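PDB 4YHC: sterol regulatory element-binding protein cleavage-activating protein from Schizosaccharomyces pombe, which acts as an escort protein required for sre1 processing at low sterol and oxygen levels, and is represented here by its WD40 domain. Local coordinates for residues V409-M414 with H422-L427; E348-S353 with G366-S371; S286-F291 with Y301-N306; T14-K19 with V460-E465. The protein carries 9 engineered substitutions. All blocks are in the same frame, centred on the assembly; numbering follows the deposited sequence.

How the contacts relate
Contacts 1 to 3 lie in the later part of the WD40 propeller chain; contact 4 joins the N-terminal helix 15-19 to the last strand. Of the three between the segments of contact 4, contact 3 comes first, then contact 2, then contact 1. Contact 2 starts at the end of strand 344-349, where V349 touches Y301 of contact 3, although the centres lie about 21 Å apart. Its segment 366-371 lies on strand 363-374, the sheet neighbour of strand 406-416 in contact 1, so contact 2 spans two sheets; the E411-R368 salt bridge joins it to contact 1, about 9 Å away between centres. Contact 4, centred about 13 Å from contact 1, touches M414, R423 and K425.

Contact 1 of 4, residues V409-M414 with H422-L427. Engineered in segment 422-427: S424 (natural residue Cys).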
loop_
_atom_site.group_PDB
_atom_site.type_symbol
_atom_site.label_atom_id
_atom_site.label_comp_id
_atom_site.label_asym_id
_atom_site.label_seq_id
_atom_site.Cartn_x
_atom_site.Cartn_y
_atom_site.Cartn_z
ATOM N N VAL A 409 25.433 0.802 14.677
ATOM C CA VAL A 409 25.177 2.138 14.283
ATOM C C VAL A 409 24.277 2.026 13.062
ATOM O O VAL A 409 24.642 1.301 12.105
ATOM C CB VAL A 409 26.430 2.897 13.867
ATOM C CG1 VAL A 409 26.052 4.292 13.489
ATOM C CG2 VAL A 409 27.440 2.973 15.036
ATOM N N TRP A 410 23.148 2.732 13.098
ATOM C CA TRP A 410 22.200 2.812 11.930
ATOM C C TRP A 410 22.148 4.211 11.392
ATOM O O TRP A 410 22.443 5.215 12.129
ATOM C CB TRP A 410 20.823 2.370 12.370
ATOM C CG TRP A 410 20.733 0.958 12.783
ATOM C CD1 TRP A 410 21.155 0.418 13.948
ATOM C CD2 TRP A 410 20.142 -0.119 12.027
ATOM N NE1 TRP A 410 20.915 -0.963 13.948
ATOM C CE2 TRP A 410 20.227 -1.288 12.810
ATOM C CE3 TRP A 410 19.501 -0.190 10.784
ATOM C CZ2 TRP A 410 19.782 -2.521 12.366
ATOM C CZ3 TRP A 410 18.992 -1.437 10.345
ATOM C CH2 TRP A 410 19.163 -2.585 11.134
ATOM N N GLU A 411 21.863 4.343 10.104
ATOM C CA GLU A 411 21.578 5.619 9.537
ATOM C C GLU A 411 20.059 5.578 9.197
ATOM O O GLU A 411 19.576 4.619 8.580
ATOM C CB GLU A 411 22.422 5.930 8.317
ATOM C CG GLU A 411 22.033 7.265 7.679
ATOM C CD GLU A 411 22.435 7.420 6.227
ATOM O OE1 GLU A 411 22.728 6.407 5.538
ATOM O OE2 GLU A 411 22.409 8.582 5.744
ATOM N N VAL A 412 19.329 6.533 9.748
ATOM C CA VAL A 412 17.908 6.798 9.427
ATOM C C VAL A 412 17.829 8.018 8.582
ATOM O O VAL A 412 18.373 9.085 8.938
ATOM C CB VAL A 412 17.106 7.045 10.679
ATOM C CG1 VAL A 412 15.620 6.929 10.392
ATOM C CG2 VAL A 412 17.522 6.049 11.710
ATOM N N TRP A 413 17.184 7.933 7.431
ATOM C CA TRP A 413 17.207 9.096 6.572
ATOM C C TRP A 413 15.878 9.389 5.915
ATOM O O TRP A 413 15.001 8.531 5.830
ATOM C CB TRP A 413 18.307 8.969 5.494
ATOM C CG TRP A 413 18.239 7.704 4.644
ATOM C CD1 TRP A 413 18.888 6.590 4.825
ATOM C CD2 TRP A 413 17.460 7.535 3.448
ATOM N NE1 TRP A 413 18.568 5.672 3.829
ATOM C CE2 TRP A 413 17.703 6.250 2.964
ATOM C CE3 TRP A 413 16.601 8.345 2.756
ATOM C CZ2 TRP A 413 17.064 5.733 1.803
ATOM C CZ3 TRP A 413 15.953 7.840 1.639
ATOM C CH2 TRP A 413 16.225 6.542 1.157
ATOM N N MET A 414 15.766 10.610 5.397
ATOM C CA MET A 414 14.593 11.008 4.659
ATOM C C MET A 414 14.954 11.847 3.507
ATOM O O MET A 414 15.976 12.504 3.514
ATOM C CB MET A 414 13.650 11.776 5.570
ATOM C CG MET A 414 14.232 13.023 6.244
ATOM S SD MET A 414 12.946 14.236 6.850
ATOM C CE MET A 414 12.038 14.686 5.394
ATOM N N HIS A 422 17.528 16.223 1.533
ATOM C CA HIS A 422 17.866 15.025 2.240
ATOM C C HIS A 422 18.209 15.352 3.696
ATOM O O HIS A 422 18.720 16.427 3.965
ATOM C CB HIS A 422 19.077 14.421 1.558
ATOM C CG HIS A 422 19.307 13.004 1.915
ATOM N ND1 HIS A 422 20.051 12.624 3.016
ATOM C CD2 HIS A 422 18.889 11.859 1.324
ATOM C CE1 HIS A 422 20.097 11.304 3.080
ATOM N NE2 HIS A 422 19.409 10.818 2.059
ATOM N N ARG A 423 17.878 14.458 4.635
ATOM C CA ARG A 423 18.303 14.597 6.047
ATOM C C ARG A 423 18.638 13.226 6.582
ATOM O O ARG A 423 17.944 12.260 6.264
ATOM C CB ARG A 423 17.142 15.090 6.888
ATOM C CG ARG A 423 17.099 16.564 7.120
ATOM C CD ARG A 423 16.022 16.925 8.140
ATOM N NE ARG A 423 14.941 17.642 7.487
ATOM C CZ ARG A 423 15.022 18.912 7.120
ATOM N NH1 ARG A 423 16.133 19.609 7.352
ATOM N NH2 ARG A 423 13.990 19.496 6.529
ATOM N N SER A 424 19.629 13.116 7.450
ATOM C CA SER A 424 19.960 11.836 8.017
ATOM C C SER A 424 20.289 11.983 9.472
ATOM O O SER A 424 20.658 13.046 9.904
ATOM C CB SER A 424 21.119 11.170 7.287
ATOM O OG SER A 424 22.263 11.968 7.469
ATOM N N LYS A 425 20.029 10.926 10.235
ATOM C CA LYS A 425 20.330 10.864 11.634
ATOM C C LYS A 425 21.051 9.538 11.843
ATOM O O LYS A 425 20.701 8.487 11.256
ATOM C CB LYS A 425 19.071 10.941 12.532
ATOM C CG LYS A 425 18.328 12.275 12.477
ATOM C CD LYS A 425 17.306 12.453 13.573
ATOM C CE LYS A 425 16.763 13.904 13.558
ATOM N NZ LYS A 425 15.782 14.108 14.642
ATOM N N SER A 426 22.103 9.614 12.638
ATOM C CA SER A 426 22.865 8.451 13.073
ATOM C C SER A 426 22.222 7.899 14.369
ATOM O O SER A 426 21.913 8.660 15.302
ATOM C CB SER A 426 24.335 8.923 13.263
ATOM O OG SER A 426 25.183 7.847 13.560
ATOM N N LEU A 427 21.991 6.599 14.426
ATOM C CA LEU A 427 21.262 5.997 15.534
ATOM C C LEU A 427 22.128 4.882 16.033
ATOM O O LEU A 427 22.313 3.861 15.332
ATOM C CB LEU A 427 19.926 5.439 15.072
ATOM C CG LEU A 427 19.025 4.897 16.174
ATOM C CD1 LEU A 427 17.651 4.496 15.610
ATOM C CD2 LEU A 427 19.590 3.697 16.833
#
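The shortest bond between V409-M414 and H422-L427 runs from W410 N to L427 O, 2.6 Å long and nearly straight at 170°. The same oxygen takes a CA-H contact from V409 and lies at the edge of the W410 indole, near its plane. L427 N returns a bond to W410 O, and V412 with K425 and M414 with R423 repeat this reciprocal pairing. Between them come the non-hydrogen-bonded pairs E411-S426 and W413-S424. The strands form an antiparallel hairpin in one blade of the WD40 propeller, flanked by strands 363-374 and 6-8. On the face of W410, V412 and M414, V412 CG2 lies 4.2 Å from L427 CB, and both residues pack on I22 of the closing blade. M414 holds CG between its backbone N and carbonyl carbon (chi1 57°), bringing CG 3.6 Å from R423 CB; the two side chains lie side by side. M414 SD meets the guanidinium edge 4.0 Å from R423 NE, a buried nitrogen with no polar partner in the model. On the other face, W413 CE3 approaches H422 NE2 to 3.8 Å; the rings are near parallel, 20° apart, but slid until they barely overlap. M414 O sits over one face of the imidazole. E411 OE2 comes 3.3 Å from CB of the engineered S424, while E411 OE1 pairs with R368.

Contact 2 of 4, residues E348-S353 with G366-S371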
loop_
_atom_site.group_PDB
_atom_site.type_symbol
_atom_site.label_atom_id
_atom_site.label_comp_id
_atom_site.label_asym_id
_atom_site.label_seq_id
_atom_site.Cartn_x
_atom_site.Cartn_y
_atom_site.Cartn_z
ATOM N N GLU A 348 17.747 7.599 -6.690
ATOM C CA GLU A 348 18.144 6.212 -6.669
ATOM C C GLU A 348 18.664 5.878 -5.301
ATOM O O GLU A 348 19.424 6.627 -4.767
ATOM C CB GLU A 348 19.278 5.997 -7.699
ATOM C CG GLU A 348 19.926 4.609 -7.644
ATOM C CD GLU A 348 20.856 4.402 -8.899
ATOM O OE1 GLU A 348 20.931 3.326 -9.467
ATOM O OE2 GLU A 348 21.441 5.358 -9.401
ATOM N N VAL A 349 18.276 4.749 -4.751
ATOM C CA VAL A 349 18.701 4.348 -3.432
ATOM C C VAL A 349 19.779 3.222 -3.496
ATOM O O VAL A 349 19.609 2.223 -4.231
ATOM C CB VAL A 349 17.479 3.758 -2.640
ATOM C CG1 VAL A 349 17.925 3.207 -1.305
ATOM C CG2 VAL A 349 16.399 4.790 -2.485
ATOM N N GLU A 350 20.777 3.319 -2.627
ATOM C CA GLU A 350 21.804 2.261 -2.452
ATOM C C GLU A 350 21.203 1.002 -1.849
ATOM O O GLU A 350 20.270 1.042 -1.040
ATOM C CB GLU A 350 22.997 2.736 -1.611
ATOM C CG GLU A 350 22.679 3.020 -0.148
ATOM C CD GLU A 350 23.929 3.430 0.635
ATOM O OE1 GLU A 350 25.045 3.076 0.192
ATOM O OE2 GLU A 350 23.810 4.093 1.692
ATOM N N ASP A 351 21.711 -0.125 -2.302
ATOM C CA ASP A 351 21.197 -1.423 -1.908
ATOM C C ASP A 351 21.171 -1.618 -0.391
ATOM O O ASP A 351 20.278 -2.282 0.164
ATOM C CB ASP A 351 22.074 -2.513 -2.537
ATOM C CG ASP A 351 21.262 -3.496 -3.316
ATOM O OD1 ASP A 351 20.748 -4.447 -2.672
ATOM O OD2 ASP A 351 21.111 -3.300 -4.552
ATOM N N ALA A 352 22.140 -0.997 0.280
ATOM C CA ALA A 352 22.285 -1.165 1.699
ATOM C C ALA A 352 21.006 -0.702 2.414
ATOM O O ALA A 352 20.710 -1.241 3.477
ATOM C CB ALA A 352 23.505 -0.407 2.222
ATOM N N SER A 353 20.266 0.270 1.860
ATOM C CA SER A 353 19.073 0.793 2.556
ATOM C C SER A 353 17.815 0.022 2.270
ATOM O O SER A 353 17.500 -0.254 1.167
ATOM C CB SER A 353 18.813 2.273 2.224
ATOM O OG SER A 353 19.642 3.126 2.926
ATOM N N GLY A 366 14.254 5.918 4.820
ATOM C CA GLY A 366 15.044 4.736 4.770
ATOM C C GLY A 366 15.866 4.474 5.986
ATOM O O GLY A 366 16.086 5.385 6.775
ATOM N N MET A 367 16.375 3.221 6.114
ATOM C CA MET A 367 17.258 2.837 7.191
ATOM C C MET A 367 18.351 1.882 6.664
ATOM O O MET A 367 18.042 0.958 5.905
ATOM C CB MET A 367 16.486 2.103 8.284
ATOM C CG MET A 367 15.553 2.970 9.095
ATOM S SD MET A 367 14.965 2.172 10.619
ATOM C CE MET A 367 16.455 2.110 11.609
ATOM N N ARG A 368 19.580 2.058 7.116
ATOM C CA ARG A 368 20.697 1.079 6.847
ATOM C C ARG A 368 21.553 0.876 8.077
ATOM O O ARG A 368 21.783 1.842 8.827
ATOM C CB ARG A 368 21.645 1.512 5.742
ATOM C CG ARG A 368 21.967 2.972 5.695
ATOM C CD ARG A 368 22.822 3.268 4.475
ATOM N NE ARG A 368 24.167 2.823 4.665
ATOM C CZ ARG A 368 25.177 3.614 5.005
ATOM N NH1 ARG A 368 25.020 4.934 5.169
ATOM N NH2 ARG A 368 26.364 3.070 5.168
ATOM N N ARG A 369 21.973 -0.362 8.297
ATOM C CA ARG A 369 22.897 -0.638 9.383
ATOM C C ARG A 369 24.297 -0.320 8.842
ATOM O O ARG A 369 24.715 -0.991 7.966
ATOM C CB ARG A 369 22.774 -2.085 9.899
ATOM C CG ARG A 369 23.590 -2.303 11.196
ATOM C CD ARG A 369 23.930 -3.726 11.538
ATOM N NE ARG A 369 22.867 -4.593 11.162
ATOM C CZ ARG A 369 22.863 -5.334 10.077
ATOM N NH1 ARG A 369 23.919 -5.352 9.267
ATOM N NH2 ARG A 369 21.795 -6.062 9.803
ATOM N N LYS A 370 24.954 0.744 9.322
ATOM C CA LYS A 370 26.348 1.076 8.984
ATOM C C LYS A 370 27.376 0.129 9.581
ATOM O O LYS A 370 28.323 -0.207 8.921
ATOM C CB LYS A 370 26.728 2.457 9.472
ATOM C CG LYS A 370 26.084 3.567 8.675
ATOM C CD LYS A 370 26.729 4.911 8.986
ATOM C CE LYS A 370 26.058 5.614 10.130
ATOM N NZ LYS A 370 26.718 6.913 10.284
ATOM N N SER A 371 27.188 -0.303 10.824
ATOM C CA SER A 371 28.226 -1.063 11.523
ATOM C C SER A 371 27.720 -1.754 12.774
ATOM O O SER A 371 26.687 -1.392 13.348
ATOM C CB SER A 371 29.370 -0.145 11.942
ATOM O OG SER A 371 28.951 0.697 13.025
HETATM O O HOH W 1 21.384 -2.445 6.185
#
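E350-S353 folds into a type I beta turn, closed by a 3.0 Å bond from S353 N to E350 O, and the turn's end brings S353 CA within 3.5 Å of M367 O on strand 366-371. R368 carries the side-chain contact. E350 reaches it at about a right angle, its OE2 lying over one guanidinium face, 3.3 Å from R368 NE; since the oxygen is well out of the plane, only charge attracts the pair. The same OE2 also comes 3.1 Å from R368 CD. K370 CG covers the opposite face of the guanidinium, while R368 NH1 has its salt bridge with E411. The bend of R368 at chi3 (-75°) turns the guanidinium away from the line of its stem, along which S353 OG, hydrogen-bonded to W413 NE1, lies 3.5 Å from CD. A352 CB adds a looser contact at NE. Water 1 bridges the backbones, donating to A352 O and accepting from R369 N, each at 3.0 Å. At this surface of the propeller, the turn leads from strand 344-349 into strand 354-357, which borders strand 363-374; on the other flank of 363-374, K370 and S371 form a classic beta bulge opposite V409 of strand 406-416.

Contact 3 of 4, residues S286-F291 with Y301-N306; sequences SISFCF and YYYYGN
F289 and Y304 form the apolar centre: the edge of the tyrosine turns toward the phenylalanine face in an offset edge-to-face pair, with centroids 5.3 Å apart and planes at 67°. Y304 CE1 comes within 3.4 Å of F289 CE2, and F258 meets both rings from the neighbouring sheet. Y304 CG stands anti to its carbonyl carbon (chi1 -53°), which lets the ring reach diagonally across the pairing to F289 while its CD1 edge passes I287 O, near the ring plane. Further along the same face, F291 CZ meets Y302 CE1 at 3.6 Å, their rings oblique to each other. The backbones beneath form an antiparallel hairpin of the WD40 propeller, running between strands 269-278 and 344-349 inside their blade. Reciprocal bonds join I287 to Y304 and F289 to Y302, the shortest being F289 N to Y302 O at 2.7 Å. The opposite face carries C290 and Y301, where SG lies 3.4 Å from CE2 in an oblique sulfur-aromatic contact; Y301 OH binds S355. Y303, with CG anti to its backbone N (chi1 173°), lays its ring beside two serines. S288 OG sits at the ring edge, in plane and 3.4 Å from CD1, whereas S286 OG lies 3.3 Å from CE1. Both hydroxyls have hydrogen-bond partners beyond the hairpin, S288 OG with G361 O and S286 OG with S273 OG. Past Y304, G305 adopts backbone angles that would jam a CB against the preceding carbonyl oxygen and bring it tight against S286 CB.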
loop_
_atom_site.group_PDB
_atom_site.type_symbol
_atom_site.label_atom_id
_atom_site.label_comp_id
_atom_site.label_asym_id
_atom_site.label_seq_id
_atom_site.Cartn_x
_atom_site.Cartn_y
_atom_site.Cartn_z
ATOM N N SER A 286 1.137 16.353 -7.467
ATOM C CA SER A 286 2.361 15.561 -7.873
ATOM C C SER A 286 2.071 14.101 -7.987
ATOM O O SER A 286 1.047 13.644 -7.436
ATOM C CB SER A 286 3.567 15.743 -6.972
ATOM O OG SER A 286 3.388 15.243 -5.653
ATOM N N ILE A 287 2.908 13.379 -8.752
ATOM C CA ILE A 287 2.772 11.929 -8.866
ATOM C C ILE A 287 4.158 11.381 -8.613
ATOM O O ILE A 287 5.145 11.919 -9.173
ATOM C CB ILE A 287 2.354 11.523 -10.279
ATOM C CG1 ILE A 287 1.175 12.337 -10.753
ATOM C CG2 ILE A 287 2.065 10.015 -10.361
ATOM C CD1 ILE A 287 0.786 12.064 -12.205
ATOM N N SER A 288 4.242 10.273 -7.887
ATOM C CA SER A 288 5.530 9.610 -7.574
ATOM C C SER A 288 5.375 8.155 -7.867
ATOM O O SER A 288 4.323 7.514 -7.497
ATOM C CB SER A 288 5.892 9.716 -6.125
ATOM O OG SER A 288 6.078 11.027 -5.677
ATOM N N PHE A 289 6.415 7.601 -8.503
ATOM C CA PHE A 289 6.498 6.149 -8.791
ATOM C C PHE A 289 7.675 5.602 -8.006
ATOM O O PHE A 289 8.710 6.294 -7.891
ATOM C CB PHE A 289 6.786 5.818 -10.263
ATOM C CG PHE A 289 5.793 6.304 -11.233
ATOM C CD1 PHE A 289 4.424 6.299 -10.943
ATOM C CD2 PHE A 289 6.172 6.721 -12.472
ATOM C CE1 PHE A 289 3.479 6.741 -11.863
ATOM C CE2 PHE A 289 5.226 7.149 -13.396
ATOM C CZ PHE A 289 3.865 7.204 -13.061
ATOM N N CYS A 290 7.544 4.371 -7.546
ATOM C CA CYS A 290 8.608 3.610 -6.930
ATOM C C CYS A 290 8.673 2.300 -7.642
ATOM O O CYS A 290 7.670 1.659 -7.868
ATOM C CB CYS A 290 8.322 3.338 -5.434
ATOM S SG CYS A 290 9.614 2.364 -4.619
ATOM N N PHE A 291 9.878 1.873 -7.964
ATOM C CA PHE A 291 10.103 0.547 -8.615
ATOM C C PHE A 291 11.561 0.075 -8.458
ATOM O O PHE A 291 12.423 0.841 -8.016
ATOM C CB PHE A 291 9.648 0.577 -10.084
ATOM C CG PHE A 291 10.438 1.511 -10.924
ATOM C CD1 PHE A 291 10.071 2.826 -11.081
ATOM C CD2 PHE A 291 11.600 1.056 -11.543
ATOM C CE1 PHE A 291 10.814 3.669 -11.891
ATOM C CE2 PHE A 291 12.352 1.882 -12.326
ATOM C CZ PHE A 291 11.976 3.195 -12.500
ATOM N N TYR A 301 12.963 6.140 -7.401
ATOM C CA TYR A 301 11.791 7.005 -7.142
ATOM C C TYR A 301 11.765 8.099 -8.173
ATOM O O TYR A 301 12.740 8.824 -8.344
ATOM C CB TYR A 301 11.847 7.590 -5.742
ATOM C CG TYR A 301 11.787 6.539 -4.675
ATOM C CD1 TYR A 301 12.937 5.877 -4.254
ATOM C CD2 TYR A 301 10.561 6.232 -4.065
ATOM C CE1 TYR A 301 12.885 4.908 -3.262
ATOM C CE2 TYR A 301 10.490 5.271 -3.092
ATOM C CZ TYR A 301 11.658 4.624 -2.665
ATOM O OH TYR A 301 11.533 3.645 -1.756
ATOM N N TYR A 302 10.705 8.107 -8.980
ATOM C CA TYR A 302 10.487 9.153 -9.937
ATOM C C TYR A 302 9.357 10.020 -9.402
ATOM O O TYR A 302 8.270 9.480 -9.017
ATOM C CB TYR A 302 10.068 8.558 -11.265
ATOM C CG TYR A 302 11.167 8.046 -12.142
ATOM C CD1 TYR A 302 12.100 7.149 -11.671
ATOM C CD2 TYR A 302 11.233 8.423 -13.477
ATOM C CE1 TYR A 302 13.089 6.635 -12.496
ATOM C CE2 TYR A 302 12.239 7.938 -14.319
ATOM C CZ TYR A 302 13.152 7.043 -13.810
ATOM O OH TYR A 302 14.054 6.533 -14.640
ATOM N N TYR A 303 9.635 11.293 -9.308
ATOM C CA TYR A 303 8.717 12.316 -8.822
ATOM C C TYR A 303 8.421 13.314 -9.945
ATOM O O TYR A 303 9.371 13.908 -10.575
ATOM C CB TYR A 303 9.350 13.044 -7.633
ATOM C CG TYR A 303 8.557 14.232 -7.155
ATOM C CD1 TYR A 303 7.450 14.068 -6.281
ATOM C CD2 TYR A 303 8.896 15.521 -7.544
ATOM C CE1 TYR A 303 6.714 15.174 -5.838
ATOM C CE2 TYR A 303 8.192 16.624 -7.098
ATOM C CZ TYR A 303 7.110 16.433 -6.225
ATOM O OH TYR A 303 6.397 17.525 -5.823
ATOM N N TYR A 304 7.136 13.504 -10.222
ATOM C CA TYR A 304 6.686 14.437 -11.247
ATOM C C TYR A 304 5.875 15.567 -10.629
ATOM O O TYR A 304 4.923 15.321 -9.893
ATOM C CB TYR A 304 5.816 13.727 -12.285
ATOM C CG TYR A 304 6.427 12.498 -12.912
ATOM C CD1 TYR A 304 6.255 11.249 -12.339
ATOM C CD2 TYR A 304 7.159 12.585 -14.086
ATOM C CE1 TYR A 304 6.805 10.121 -12.913
ATOM C CE2 TYR A 304 7.713 11.462 -14.667
ATOM C CZ TYR A 304 7.531 10.233 -14.075
ATOM O OH TYR A 304 8.077 9.111 -14.646
ATOM N N GLY A 305 6.243 16.804 -10.936
ATOM C CA GLY A 305 5.458 17.944 -10.501
ATOM C C GLY A 305 6.240 19.143 -10.011
ATOM O O GLY A 305 7.385 19.027 -9.580
ATOM N N ASN A 306 5.601 20.305 -10.077
ATOM C CA ASN A 306 6.163 21.533 -9.536
ATOM C C ASN A 306 5.734 21.705 -8.085
ATOM O O ASN A 306 6.173 22.629 -7.404
ATOM C CB ASN A 306 5.720 22.739 -10.364
ATOM C CG ASN A 306 5.907 22.525 -11.852
ATOM O OD1 ASN A 306 6.128 21.404 -12.306
ATOM N ND2 ASN A 306 5.824 23.604 -12.620
#

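Contact 4 of 4, residues T14-K19 with V460-E465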
loop_
_atom_site.group_PDB
_atom_site.type_symbol
_atom_site.label_atom_id
_atom_site.label_comp_id
_atom_site.label_asym_id
_atom_site.label_seq_id
_atom_site.Cartn_x
_atom_site.Cartn_y
_atom_site.Cartn_z
ATOM N N THR A 14 17.776 22.141 14.941
ATOM C CA THR A 14 16.811 22.967 14.143
ATOM C C THR A 14 15.455 22.352 14.325
ATOM O O THR A 14 15.365 21.157 14.634
ATOM C CB THR A 14 17.133 23.099 12.623
ATOM O OG1 THR A 14 16.769 21.922 11.832
ATOM C CG2 THR A 14 18.622 23.416 12.424
ATOM N N LEU A 15 14.425 23.180 14.209
ATOM C CA LEU A 15 13.045 22.704 14.201
ATOM C C LEU A 15 12.860 21.667 13.120
ATOM O O LEU A 15 12.228 20.661 13.379
ATOM C CB LEU A 15 12.024 23.816 14.012
ATOM C CG LEU A 15 10.616 23.428 14.514
ATOM C CD1 LEU A 15 10.601 23.446 16.048
ATOM C CD2 LEU A 15 9.484 24.317 13.970
ATOM N N HIS A 16 13.466 21.868 11.962
ATOM C CA HIS A 16 13.387 20.867 10.879
ATOM C C HIS A 16 13.870 19.492 11.290
ATOM O O HIS A 16 13.201 18.489 10.985
ATOM C CB HIS A 16 14.122 21.299 9.617
ATOM C CG HIS A 16 13.690 22.635 9.112
ATOM N ND1 HIS A 16 12.366 23.022 9.061
ATOM C CD2 HIS A 16 14.405 23.682 8.645
ATOM C CE1 HIS A 16 12.284 24.255 8.587
ATOM N NE2 HIS A 16 13.508 24.671 8.313
ATOM N N GLU A 17 14.989 19.440 12.018
ATOM C CA GLU A 17 15.513 18.160 12.514
ATOM C C GLU A 17 14.632 17.565 13.530
ATOM O O GLU A 17 14.475 16.371 13.596
ATOM C CB GLU A 17 16.882 18.329 13.147
ATOM C CG GLU A 17 17.899 18.687 12.092
ATOM C CD GLU A 17 19.264 18.948 12.698
ATOM O OE1 GLU A 17 19.373 19.272 13.918
ATOM O OE2 GLU A 17 20.239 18.826 11.945
ATOM N N GLU A 18 14.074 18.420 14.374
ATOM C CA GLU A 18 13.220 17.946 15.399
ATOM C C GLU A 18 11.994 17.169 14.869
ATOM O O GLU A 18 11.552 16.204 15.471
ATOM C CB GLU A 18 12.774 19.142 16.260
ATOM C CG GLU A 18 12.065 18.655 17.507
ATOM C CD GLU A 18 11.632 19.787 18.425
ATOM O OE1 GLU A 18 10.568 19.597 19.030
ATOM O OE2 GLU A 18 12.353 20.822 18.521
ATOM N N LYS A 19 11.418 17.641 13.780
ATOM C CA LYS A 19 10.257 17.013 13.144
ATOM C C LYS A 19 10.555 15.669 12.468
ATOM O O LYS A 19 9.647 14.905 12.176
ATOM C CB LYS A 19 9.714 17.964 12.110
ATOM C CG LYS A 19 9.134 19.171 12.818
ATOM C CD LYS A 19 8.363 20.122 11.977
ATOM C CE LYS A 19 9.078 20.482 10.710
ATOM N NZ LYS A 19 8.071 21.024 9.773
ATOM N N VAL A 460 8.970 5.844 11.247
ATOM C CA VAL A 460 9.844 6.944 10.822
ATOM C C VAL A 460 9.016 7.904 10.036
ATOM O O VAL A 460 8.332 7.510 9.064
ATOM C CB VAL A 460 10.976 6.429 9.898
ATOM C CG1 VAL A 460 11.967 7.520 9.505
ATOM C CG2 VAL A 460 11.756 5.286 10.595
ATOM N N GLY A 461 9.056 9.166 10.442
ATOM C CA GLY A 461 8.230 10.197 9.830
ATOM C C GLY A 461 8.736 11.614 9.920
ATOM O O GLY A 461 9.707 11.895 10.617
ATOM N N TYR A 462 8.075 12.476 9.201
ATOM C CA TYR A 462 8.385 13.904 9.160
ATOM C C TYR A 462 7.179 14.773 9.453
ATOM O O TYR A 462 6.174 14.818 8.710
ATOM C CB TYR A 462 8.998 14.347 7.841
ATOM C CG TYR A 462 9.531 15.699 7.899
ATOM C CD1 TYR A 462 10.716 15.951 8.621
ATOM C CD2 TYR A 462 8.917 16.760 7.229
ATOM C CE1 TYR A 462 11.216 17.204 8.743
ATOM C CE2 TYR A 462 9.440 18.044 7.343
ATOM C CZ TYR A 462 10.583 18.237 8.096
ATOM O OH TYR A 462 11.145 19.471 8.216
ATOM N N GLY A 463 7.272 15.478 10.549
ATOM C CA GLY A 463 6.165 16.286 10.983
ATOM C C GLY A 463 4.847 15.535 11.148
ATOM O O GLY A 463 3.772 16.070 10.822
ATOM N N SER A 464 4.931 14.293 11.578
ATOM C CA SER A 464 3.763 13.389 11.570
ATOM C C SER A 464 2.980 13.481 12.876
ATOM O O SER A 464 3.560 13.449 13.938
ATOM C CB SER A 464 4.212 11.948 11.362
ATOM O OG SER A 464 3.124 11.059 11.455
ATOM N N GLU A 465 1.655 13.501 12.778
ATOM C CA GLU A 465 0.796 13.480 13.991
ATOM C C GLU A 465 0.794 12.121 14.680
ATOM O O GLU A 465 0.225 11.964 15.763
ATOM C CB GLU A 465 -0.636 13.720 13.612
ATOM C CG GLU A 465 -0.872 15.071 13.018
ATOM C CD GLU A 465 -2.292 15.234 12.473
ATOM O OE1 GLU A 465 -3.161 14.362 12.704
ATOM O OE2 GLU A 465 -2.532 16.266 11.808
HETATM O O HOH W 2 7.300 13.164 12.730
#
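K19 O joins the segments: it accepts a bond from G463 N, 2.9 Å and 165° at the hydrogen, with the donor well above the carbonyl plane. Water 2 donates to the same oxygen at 3.0 Å and accepts from S464 N, adding a second link, and Y462 CA contributes a CA-H...O contact at 3.4 Å. The Y462 ring is the main side-chain surface. K19 CB lies off-centre over it in a CH-pi contact, 4.2 Å from the centroid, and a bend at chi3 (-48°) folds the lysine back so that CE comes 3.4 Å from Y462 OH. H16 O approaches the ring edge, near its plane and 3.3 Å from CE1. The imidazole of H16 meets the hydroxyl end obliquely. Y462 CG stands anti to the backbone N (chi1 -169°), sending the ring out against the short helix 15-19, where F20, M414 and R423 also touch it. The helix is capped at its start by T14, whose OG1 accepts from E17 N at 3.1 Å. The strand ends at Y462, and G463, with positive phi, turns the chain; its O is held by R447. S464 OG and E465 N bind a citrate, probably from the crystallisation liquor. From the helix the chain passes directly into strand 20-24, which pairs with 456-462, including a backbone bond between R21 and G461. An N-terminal strand thus completes a blade otherwise built from the C-terminal strands 441-445, 448-453 and 456-462, the Velcro closure of WD40 propellers.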